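Local coordinates for carbohydrate binding protein, putative, CPB33A (PDB 5FJQ), which is a copper-dependent lytic polysaccharide monooxygenase important for efficient use of chitin, represented here by its copper-binding AA10-type domain, at residues Pro87-Phe92 and Asn143-Tyr148; Tyr107-Gln112 and Gln126-Ser131. All blocks are in the same frame, centred on the assembly; numbering follows the deposited sequence.

Contact 1: residues Pro87-Phe92 and Asn143-Tyr148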
ATOM      1  N   PRO A  87      -8.750  12.722 -11.189  1.00 21.29           N
ATOM      2  CA  PRO A  87      -7.429  13.309 -11.385  1.00 22.43           C
ATOM      3  C   PRO A  87      -7.311  14.599 -10.607  1.00 22.56           C
ATOM      4  O   PRO A  87      -8.330  15.258 -10.348  1.00 25.31           O
ATOM      5  CB  PRO A  87      -7.352  13.505 -12.924  1.00 20.20           C
ATOM      6  CG  PRO A  87      -8.264  12.445 -13.466  1.00 17.69           C
ATOM      7  CD  PRO A  87      -9.406  12.470 -12.480  1.00 19.06           C
ATOM      8  N   GLY A  88      -6.098  14.930 -10.191  1.00 22.11           N
ATOM      9  CA  GLY A  88      -5.875  16.012  -9.270  1.00 21.12           C
ATOM     10  C   GLY A  88      -5.543  15.642  -7.838  1.00 21.52           C
ATOM     11  O   GLY A  88      -5.283  14.462  -7.489  1.00 20.67           O
ATOM     12  N   ALA A  89      -5.554  16.654  -6.990  1.00 22.37           N
ATOM     13  CA  ALA A  89      -5.060  16.482  -5.632  1.00 21.66           C
ATOM     14  C   ALA A  89      -5.975  15.549  -4.849  1.00 19.80           C
ATOM     15  O   ALA A  89      -7.181  15.619  -4.963  1.00 19.65           O
ATOM     16  CB  ALA A  89      -4.914  17.820  -4.943  1.00 20.61           C
ATOM     17  N   ARG A  90      -5.372  14.581  -4.168  1.00 18.23           N
ATOM     18  CA  ARG A  90      -6.123  13.730  -3.236  1.00 18.84           C
ATOM     19  C   ARG A  90      -5.272  13.569  -1.962  1.00 20.24           C
ATOM     20  O   ARG A  90      -4.109  13.260  -2.041  1.00 16.98           O
ATOM     21  CB  ARG A  90      -6.450  12.390  -3.914  1.00 18.90           C
ATOM     22  CG  ARG A  90      -7.298  11.431  -3.089  1.00 21.03           C
ATOM     23  CD  ARG A  90      -8.602  12.098  -2.728  1.00 20.54           C
ATOM     24  NE  ARG A  90      -9.327  11.162  -1.913  1.00 24.66           N
ATOM     25  CZ  ARG A  90     -10.459  10.552  -2.256  1.00 22.45           C
ATOM     26  NH1 ARG A  90     -11.127  10.845  -3.402  1.00 24.03           N
ATOM     27  NH2 ARG A  90     -10.945   9.679  -1.393  1.00 20.46           N
ATOM     28  N   GLU A  91      -5.805  13.867  -0.786  1.00 19.82           N
ATOM     29  CA  GLU A  91      -5.055  13.504   0.447  1.00 19.84           C
ATOM     30  C   GLU A  91      -4.983  11.966   0.695  1.00 18.45           C
ATOM     31  O   GLU A  91      -5.986  11.229   0.572  1.00 19.92           O
ATOM     32  CB  GLU A  91      -5.594  14.162   1.738  1.00 22.16           C
ATOM     33  CG  GLU A  91      -5.902  15.642   1.613  1.00 29.83           C
ATOM     34  CD  GLU A  91      -5.795  16.377   2.934  1.00 35.31           C
ATOM     35  OE1 GLU A  91      -6.073  15.786   4.017  1.00 33.55           O
ATOM     36  OE2 GLU A  91      -5.387  17.555   2.882  1.00 37.04           O
ATOM     37  N   PHE A  92      -3.778  11.550   1.044  1.00 15.74           N
ATOM     38  CA  PHE A  92      -3.433  10.204   1.523  1.00 15.03           C
ATOM     39  C   PHE A  92      -2.840  10.321   2.915  1.00 14.64           C
ATOM     40  O   PHE A  92      -1.975  11.163   3.195  1.00 14.61           O
ATOM     41  CB  PHE A  92      -2.440   9.528   0.568  1.00 13.85           C
ATOM     42  CG  PHE A  92      -3.040   9.138  -0.754  1.00 14.55           C
ATOM     43  CD1 PHE A  92      -3.271  10.091  -1.754  1.00 15.58           C
ATOM     44  CD2 PHE A  92      -3.449   7.859  -0.977  1.00 15.26           C
ATOM     45  CE1 PHE A  92      -3.858   9.710  -2.957  1.00 15.75           C
ATOM     46  CE2 PHE A  92      -4.049   7.473  -2.178  1.00 17.14           C
ATOM     47  CZ  PHE A  92      -4.252   8.400  -3.163  1.00 16.99           C
ATOM     48  N   ASN A 143      -0.577  15.200   0.154  1.00 18.11           N
ATOM     49  CA  ASN A 143      -1.509  15.532  -0.868  1.00 19.75           C
ATOM     50  C   ASN A 143      -1.021  15.160  -2.259  1.00 21.44           C
ATOM     51  O   ASN A 143      -0.378  16.002  -2.895  1.00 22.08           O
ATOM     52  CB  ASN A 143      -1.646  17.022  -0.895  1.00 25.61           C
ATOM     53  CG  ASN A 143      -2.996  17.475  -0.417  1.00 33.33           C
ATOM     54  OD1 ASN A 143      -3.424  17.126   0.712  1.00 36.69           O
ATOM     55  ND2 ASN A 143      -3.687  18.255  -1.268  1.00 32.97           N
ATOM     56  N   VAL A 144      -1.403  13.990  -2.747  1.00 17.65           N
ATOM     57  CA  VAL A 144      -0.732  13.326  -3.898  1.00 17.31           C
ATOM     58  C   VAL A 144      -1.466  13.849  -5.077  1.00 18.50           C
ATOM     59  O   VAL A 144      -2.709  13.983  -5.000  1.00 17.28           O
ATOM     60  CB  VAL A 144      -0.920  11.791  -3.813  1.00 16.45           C
ATOM     61  CG1 VAL A 144      -0.332  11.053  -5.028  1.00 16.96           C
ATOM     62  CG2 VAL A 144      -0.291  11.301  -2.526  1.00 15.80           C
ATOM     63  N   ILE A 145      -0.760  14.252  -6.143  1.00 17.29           N
ATOM     64  CA  ILE A 145      -1.509  14.680  -7.302  1.00 19.43           C
ATOM     65  C   ILE A 145      -1.756  13.446  -8.202  1.00 19.40           C
ATOM     66  O   ILE A 145      -0.808  12.856  -8.770  1.00 18.85           O
ATOM     67  CB  ILE A 145      -0.872  15.899  -8.059  1.00 20.57           C
ATOM     68  CG1 ILE A 145      -0.559  17.102  -7.145  1.00 19.97           C
ATOM     69  CG2 ILE A 145      -1.628  16.257  -9.339  1.00 22.24           C
ATOM     70  CD1 ILE A 145      -1.615  17.529  -6.129  1.00 19.64           C
ATOM     71  N   LEU A 146      -3.015  13.028  -8.320  1.00 17.45           N
ATOM     72  CA  LEU A 146      -3.364  11.852  -9.149  1.00 16.35           C
ATOM     73  C   LEU A 146      -3.334  12.260 -10.603  1.00 15.81           C
ATOM     74  O   LEU A 146      -3.941  13.308 -10.981  1.00 15.66           O
ATOM     75  CB  LEU A 146      -4.730  11.293  -8.774  1.00 17.61           C
ATOM     76  CG  LEU A 146      -4.809  10.919  -7.301  1.00 16.68           C
ATOM     77  CD1 LEU A 146      -6.283  10.817  -6.863  1.00 18.10           C
ATOM     78  CD2 LEU A 146      -4.013   9.667  -6.962  1.00 14.48           C
ATOM     79  N   PRO A 147      -2.601  11.482 -11.431  1.00 16.19           N
ATOM     80  CA  PRO A 147      -2.555  11.811 -12.848  1.00 17.81           C
ATOM     81  C   PRO A 147      -3.869  11.447 -13.543  1.00 20.18           C
ATOM     82  O   PRO A 147      -4.717  10.757 -12.949  1.00 19.63           O
ATOM     83  CB  PRO A 147      -1.401  10.935 -13.371  1.00 16.62           C
ATOM     84  CG  PRO A 147      -1.466   9.685 -12.509  1.00 14.87           C
ATOM     85  CD  PRO A 147      -1.917  10.191 -11.130  1.00 15.40           C
ATOM     86  N   TYR A 148      -4.065  11.890 -14.786  1.00 23.10           N
ATOM     87  CA  TYR A 148      -5.240  11.408 -15.535  1.00 21.96           C
ATOM     88  C   TYR A 148      -5.261   9.877 -15.635  1.00 20.94           C
ATOM     89  O   TYR A 148      -4.342   9.278 -16.179  1.00 19.39           O
ATOM     90  CB  TYR A 148      -5.305  12.021 -16.941  1.00 22.59           C
ATOM     91  CG  TYR A 148      -6.538  11.615 -17.675  1.00 21.93           C
ATOM     92  CD1 TYR A 148      -7.763  12.229 -17.390  1.00 22.80           C
ATOM     93  CD2 TYR A 148      -6.502  10.587 -18.620  1.00 22.08           C
ATOM     94  CE1 TYR A 148      -8.935  11.861 -18.058  1.00 24.03           C
ATOM     95  CE2 TYR A 148      -7.665  10.205 -19.298  1.00 23.16           C
ATOM     96  CZ  TYR A 148      -8.878  10.840 -19.008  1.00 24.21           C
ATOM     97  OH  TYR A 148     -10.047  10.456 -19.669  1.00 23.15           O
TER

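Contact 2: residues Tyr107-Gln112 and Gln126-Ser131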
ATOM      1  N   TYR A 107       4.581   7.651  -3.241  1.00 11.72           N
ATOM      2  CA  TYR A 107       3.486   7.006  -3.916  1.00 12.51           C
ATOM      3  C   TYR A 107       3.755   6.716  -5.370  1.00 15.37           C
ATOM      4  O   TYR A 107       4.286   7.597  -6.125  1.00 16.92           O
ATOM      5  CB  TYR A 107       2.221   7.851  -3.816  1.00 11.68           C
ATOM      6  CG  TYR A 107       1.825   8.089  -2.379  1.00 11.23           C
ATOM      7  CD1 TYR A 107       2.638   8.854  -1.537  1.00 12.48           C
ATOM      8  CD2 TYR A 107       0.678   7.522  -1.857  1.00 12.41           C
ATOM      9  CE1 TYR A 107       2.270   9.115  -0.215  1.00 12.42           C
ATOM     10  CE2 TYR A 107       0.273   7.784  -0.541  1.00 12.57           C
ATOM     11  CZ  TYR A 107       1.110   8.507   0.274  1.00 11.66           C
ATOM     12  OH  TYR A 107       0.750   8.706   1.542  1.00 12.19           O
ATOM     13  N   TYR A 108       3.204   5.568  -5.786  1.00 15.83           N
ATOM     14  CA  TYR A 108       3.277   5.097  -7.197  1.00 16.69           C
ATOM     15  C   TYR A 108       1.884   4.750  -7.623  1.00 18.79           C
ATOM     16  O   TYR A 108       0.964   4.610  -6.763  1.00 18.05           O
ATOM     17  CB  TYR A 108       4.175   3.851  -7.330  1.00 15.92           C
ATOM     18  CG  TYR A 108       5.564   4.092  -6.860  1.00 15.65           C
ATOM     19  CD1 TYR A 108       5.870   4.210  -5.474  1.00 14.70           C
ATOM     20  CD2 TYR A 108       6.615   4.178  -7.797  1.00 14.04           C
ATOM     21  CE1 TYR A 108       7.174   4.462  -5.065  1.00 15.69           C
ATOM     22  CE2 TYR A 108       7.890   4.408  -7.380  1.00 15.59           C
ATOM     23  CZ  TYR A 108       8.169   4.532  -6.061  1.00 15.61           C
ATOM     24  OH  TYR A 108       9.447   4.778  -5.774  1.00 17.01           O
ATOM     25  N   ILE A 109       1.722   4.603  -8.932  1.00 16.93           N
ATOM     26  CA  ILE A 109       0.438   4.212  -9.537  1.00 17.73           C
ATOM     27  C   ILE A 109       0.671   3.360 -10.777  1.00 18.36           C
ATOM     28  O   ILE A 109       1.729   3.480 -11.424  1.00 17.79           O
ATOM     29  CB  ILE A 109      -0.493   5.423  -9.863  1.00 20.06           C
ATOM     30  CG1 ILE A 109      -1.906   4.901 -10.195  1.00 19.34           C
ATOM     31  CG2 ILE A 109       0.083   6.277 -11.012  1.00 17.88           C
ATOM     32  CD1 ILE A 109      -3.025   5.948 -10.158  1.00 19.94           C
ATOM     33  N   THR A 110      -0.272   2.429 -11.014  1.00 16.15           N
ATOM     34  CA  THR A 110      -0.485   1.721 -12.247  1.00 16.44           C
ATOM     35  C   THR A 110      -0.751   2.645 -13.471  1.00 19.18           C
ATOM     36  O   THR A 110      -1.233   3.793 -13.353  1.00 20.40           O
ATOM     37  CB  THR A 110      -1.637   0.742 -12.052  1.00 16.54           C
ATOM     38  OG1 THR A 110      -2.651   1.365 -11.260  1.00 18.51           O
ATOM     39  CG2 THR A 110      -1.154  -0.488 -11.223  1.00 16.51           C
ATOM     40  N   PRO A 111      -0.441   2.136 -14.676  1.00 21.17           N
ATOM     41  CA  PRO A 111      -0.633   2.922 -15.885  1.00 18.68           C
ATOM     42  C   PRO A 111      -2.057   2.833 -16.362  1.00 19.85           C
ATOM     43  O   PRO A 111      -2.733   1.838 -16.100  1.00 19.19           O
ATOM     44  CB  PRO A 111       0.284   2.190 -16.921  1.00 19.06           C
ATOM     45  CG  PRO A 111       0.353   0.774 -16.426  1.00 20.95           C
ATOM     46  CD  PRO A 111       0.231   0.834 -14.929  1.00 19.84           C
ATOM     47  N   GLN A 112      -2.489   3.849 -17.104  1.00 18.17           N
ATOM     48  CA  GLN A 112      -3.714   3.770 -17.859  1.00 20.07           C
ATOM     49  C   GLN A 112      -3.766   2.464 -18.672  1.00 23.40           C
ATOM     50  O   GLN A 112      -2.736   1.975 -19.220  1.00 21.08           O
ATOM     51  CB  GLN A 112      -3.828   5.027 -18.722  1.00 20.47           C
ATOM     52  CG  GLN A 112      -5.091   5.134 -19.511  1.00 21.68           C
ATOM     53  CD  GLN A 112      -6.337   5.110 -18.648  1.00 21.05           C
ATOM     54  OE1 GLN A 112      -6.265   5.207 -17.425  1.00 20.73           O
ATOM     55  NE2 GLN A 112      -7.480   4.909 -19.287  1.00 22.59           N
ATOM     56  N   GLN A 126       4.550   3.800 -11.574  1.00 18.50           N
ATOM     57  CA  GLN A 126       5.114   5.095 -11.967  1.00 19.17           C
ATOM     58  C   GLN A 126       5.150   5.921 -10.698  1.00 17.53           C
ATOM     59  O   GLN A 126       4.104   6.016 -10.019  1.00 17.30           O
ATOM     60  CB  GLN A 126       4.119   5.696 -12.948  1.00 22.67           C
ATOM     61  CG  GLN A 126       4.190   7.179 -13.161  1.00 30.92           C
ATOM     62  CD  GLN A 126       3.469   7.506 -14.428  1.00 37.77           C
ATOM     63  OE1 GLN A 126       2.232   7.653 -14.456  1.00 40.64           O
ATOM     64  NE2 GLN A 126       4.226   7.555 -15.515  1.00 38.81           N
ATOM     65  N   LEU A 127       6.275   6.572 -10.385  1.00 16.70           N
ATOM     66  CA  LEU A 127       6.279   7.553  -9.263  1.00 15.59           C
ATOM     67  C   LEU A 127       5.319   8.758  -9.389  1.00 16.64           C
ATOM     68  O   LEU A 127       5.384   9.565 -10.336  1.00 16.57           O
ATOM     69  CB  LEU A 127       7.670   8.131  -9.035  1.00 14.20           C
ATOM     70  CG  LEU A 127       7.894   8.937  -7.755  1.00 13.62           C
ATOM     71  CD1 LEU A 127       7.840   8.052  -6.477  1.00 14.76           C
ATOM     72  CD2 LEU A 127       9.235   9.652  -7.843  1.00 14.46           C
ATOM     73  N   ILE A 128       4.459   8.948  -8.383  1.00 16.31           N
ATOM     74  CA  ILE A 128       3.568  10.043  -8.489  1.00 18.11           C
ATOM     75  C   ILE A 128       3.720  11.074  -7.342  1.00 17.82           C
ATOM     76  O   ILE A 128       3.221  12.207  -7.457  1.00 17.49           O
ATOM     77  CB  ILE A 128       2.118   9.636  -8.849  1.00 18.05           C
ATOM     78  CG1 ILE A 128       1.460   8.707  -7.792  1.00 17.75           C
ATOM     79  CG2 ILE A 128       2.068   9.155 -10.331  1.00 17.28           C
ATOM     80  CD1 ILE A 128      -0.071   8.804  -7.771  1.00 18.64           C
ATOM     81  N   HIS A 129       4.445  10.673  -6.292  1.00 16.80           N
ATOM     82  CA  HIS A 129       4.670  11.559  -5.169  1.00 18.21           C
ATOM     83  C   HIS A 129       5.868  11.144  -4.323  1.00 17.16           C
ATOM     84  O   HIS A 129       6.081   9.929  -4.028  1.00 14.96           O
ATOM     85  CB  HIS A 129       3.387  11.656  -4.274  1.00 18.16           C
ATOM     86  CG  HIS A 129       3.483  12.682  -3.189  1.00 21.06           C
ATOM     87  ND1 HIS A 129       3.216  14.022  -3.414  1.00 22.00           N
ATOM     88  CD2 HIS A 129       3.854  12.587  -1.883  1.00 20.67           C
ATOM     89  CE1 HIS A 129       3.388  14.696  -2.291  1.00 24.05           C
ATOM     90  NE2 HIS A 129       3.766  13.854  -1.347  1.00 22.32           N
ATOM     91  N   ASP A 130       6.560  12.160  -3.811  1.00 17.61           N
ATOM     92  CA  ASP A 130       7.664  11.959  -2.867  1.00 20.39           C
ATOM     93  C   ASP A 130       7.559  13.053  -1.824  1.00 22.50           C
ATOM     94  O   ASP A 130       7.548  14.299  -2.118  1.00 21.68           O
ATOM     95  CB  ASP A 130       9.013  11.932  -3.611  1.00 19.97           C
ATOM     96  CG  ASP A 130      10.190  11.609  -2.721  1.00 20.09           C
ATOM     97  OD1 ASP A 130      10.201  11.884  -1.526  1.00 20.27           O
ATOM     98  OD2 ASP A 130      11.156  11.059  -3.232  1.00 18.20           O
ATOM     99  N   SER A 131       7.414  12.610  -0.583  1.00 18.87           N
ATOM    100  CA  SER A 131       7.111  13.554   0.428  1.00 16.82           C
ATOM    101  C   SER A 131       8.377  14.153   1.015  1.00 17.50           C
ATOM    102  O   SER A 131       8.304  15.045   1.773  1.00 18.94           O
ATOM    103  CB  SER A 131       6.287  12.927   1.525  1.00 16.82           C
ATOM    104  OG  SER A 131       7.128  12.224   2.415  1.00 15.53           O
TER

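Contact 1: residues Pro87-Phe92 and Asn143-Tyr148
Gly88 and Leu146 form an antiparallel hydrogen-bonded pair in which each backbone amide serves the other residue's carbonyl. Gly88 N gives a nearly straight bond to Leu146 O, 2.8 Å at 173°, whereas the return bond from Leu146 N reaches Gly88 O from well above the carbonyl plane. Two residues on, the pair Arg90 and Val144 repeats the pattern: Arg90 N points at Val144 O almost along the C=O axis (2.9 Å), and Val144 N answers to Arg90 O. Four amides and four carbonyls are thus paired along the ladder. Between these pairs, Ala89 CA adds a CA-H...O contact to Val144 O at 3.5 Å. The guanidinium of Arg90 leads away from the ladder, and its NH1 is bonded to Ser84 O; only the aliphatic root stays, with CB 3.3 Å from Leu146 CD1. On the same face as Leu146, Val144 holds CG2 anti to its carbonyl carbon, which sets that methyl 3.3 Å from Phe92 CD1. On the other face Ile145 CD1 meets Ala89 CB at 3.5 Å. The ladder joins the central strand 88-96 to the edge strand 139-146 in the three-stranded antiparallel sheet of the immunoglobulin-like LPMO beta-sandwich.

Contact 2: residues Tyr107-Gln112 and Gln126-Ser131
Over one face of the Tyr108 ring lies Leu127 CD1, a CH-pi contact 3.9 Å from the ring centroid and 23° off the normal, displaced toward the rim on the hydroxyl side. The two residues belong to an antiparallel ladder interrupted by a classic beta bulge, in which Ile128 and His129 both face Tyr107. An aromatic pair, Tyr107 and His129, sits on the opposite face of the sheet: the two side chains run side by side in the same direction, but their planes are 74° apart and they meet obliquely, with Tyr107 CD1 3.9 Å from His129 CD2. Tyr107 OH is hydrogen-bonded to His142 ND1, which anchors the far end of that ring.

Along the ladder, Tyr107 N bonds to His129 O, and Ile109 exchanges two bonds with Gln126, Ile109 N to Gln126 O and Gln126 N to Ile109 O. Between them, Tyr108 CA makes a CA-H...O contact with Gln126 O at 3.1 Å. The extra residue shifts the register by one. Beyond the backbone, Gln126 OE1 turns to Arg149 NH2.

Ile128 places CG1 between its backbone N and carbonyl carbon (chi1 61°), which lays that atom against Tyr107 O (3.5 Å), while CG2 packs 3.6 Å from Ile109 CG2. Strand 102-109 also pairs with strand 152-161, so these residues join the short strand 126-130 to the larger sheet of the LPMO sandwich. At the bulge, Tyr107 O accepts two amides: Ile128 N at 2.6 Å and the more bent His129 N at 3.1 Å.

Overall arrangement
Contacts 1 and 2 belong to different sheets of the domain and pack against each other, their centres about 10 Å apart. Strand 88-96 runs on to strand 102-109, and strand 126-130 to strand 139-146, so contact 2 falls between the two segments of contact 1 in the sequence. Val144 is the main meeting point: its CG1 lies 3.6 Å from Ile128 CD1 and 3.8 Å from His129 CB, and its CG2 lies 3.8 Å from Tyr107 CG. Phe92 CB adds a contact of 3.4 Å with Tyr107 CE2. Both contacts lie away from the copper site of His1 and His100, where the two sheets of the sandwich pack together.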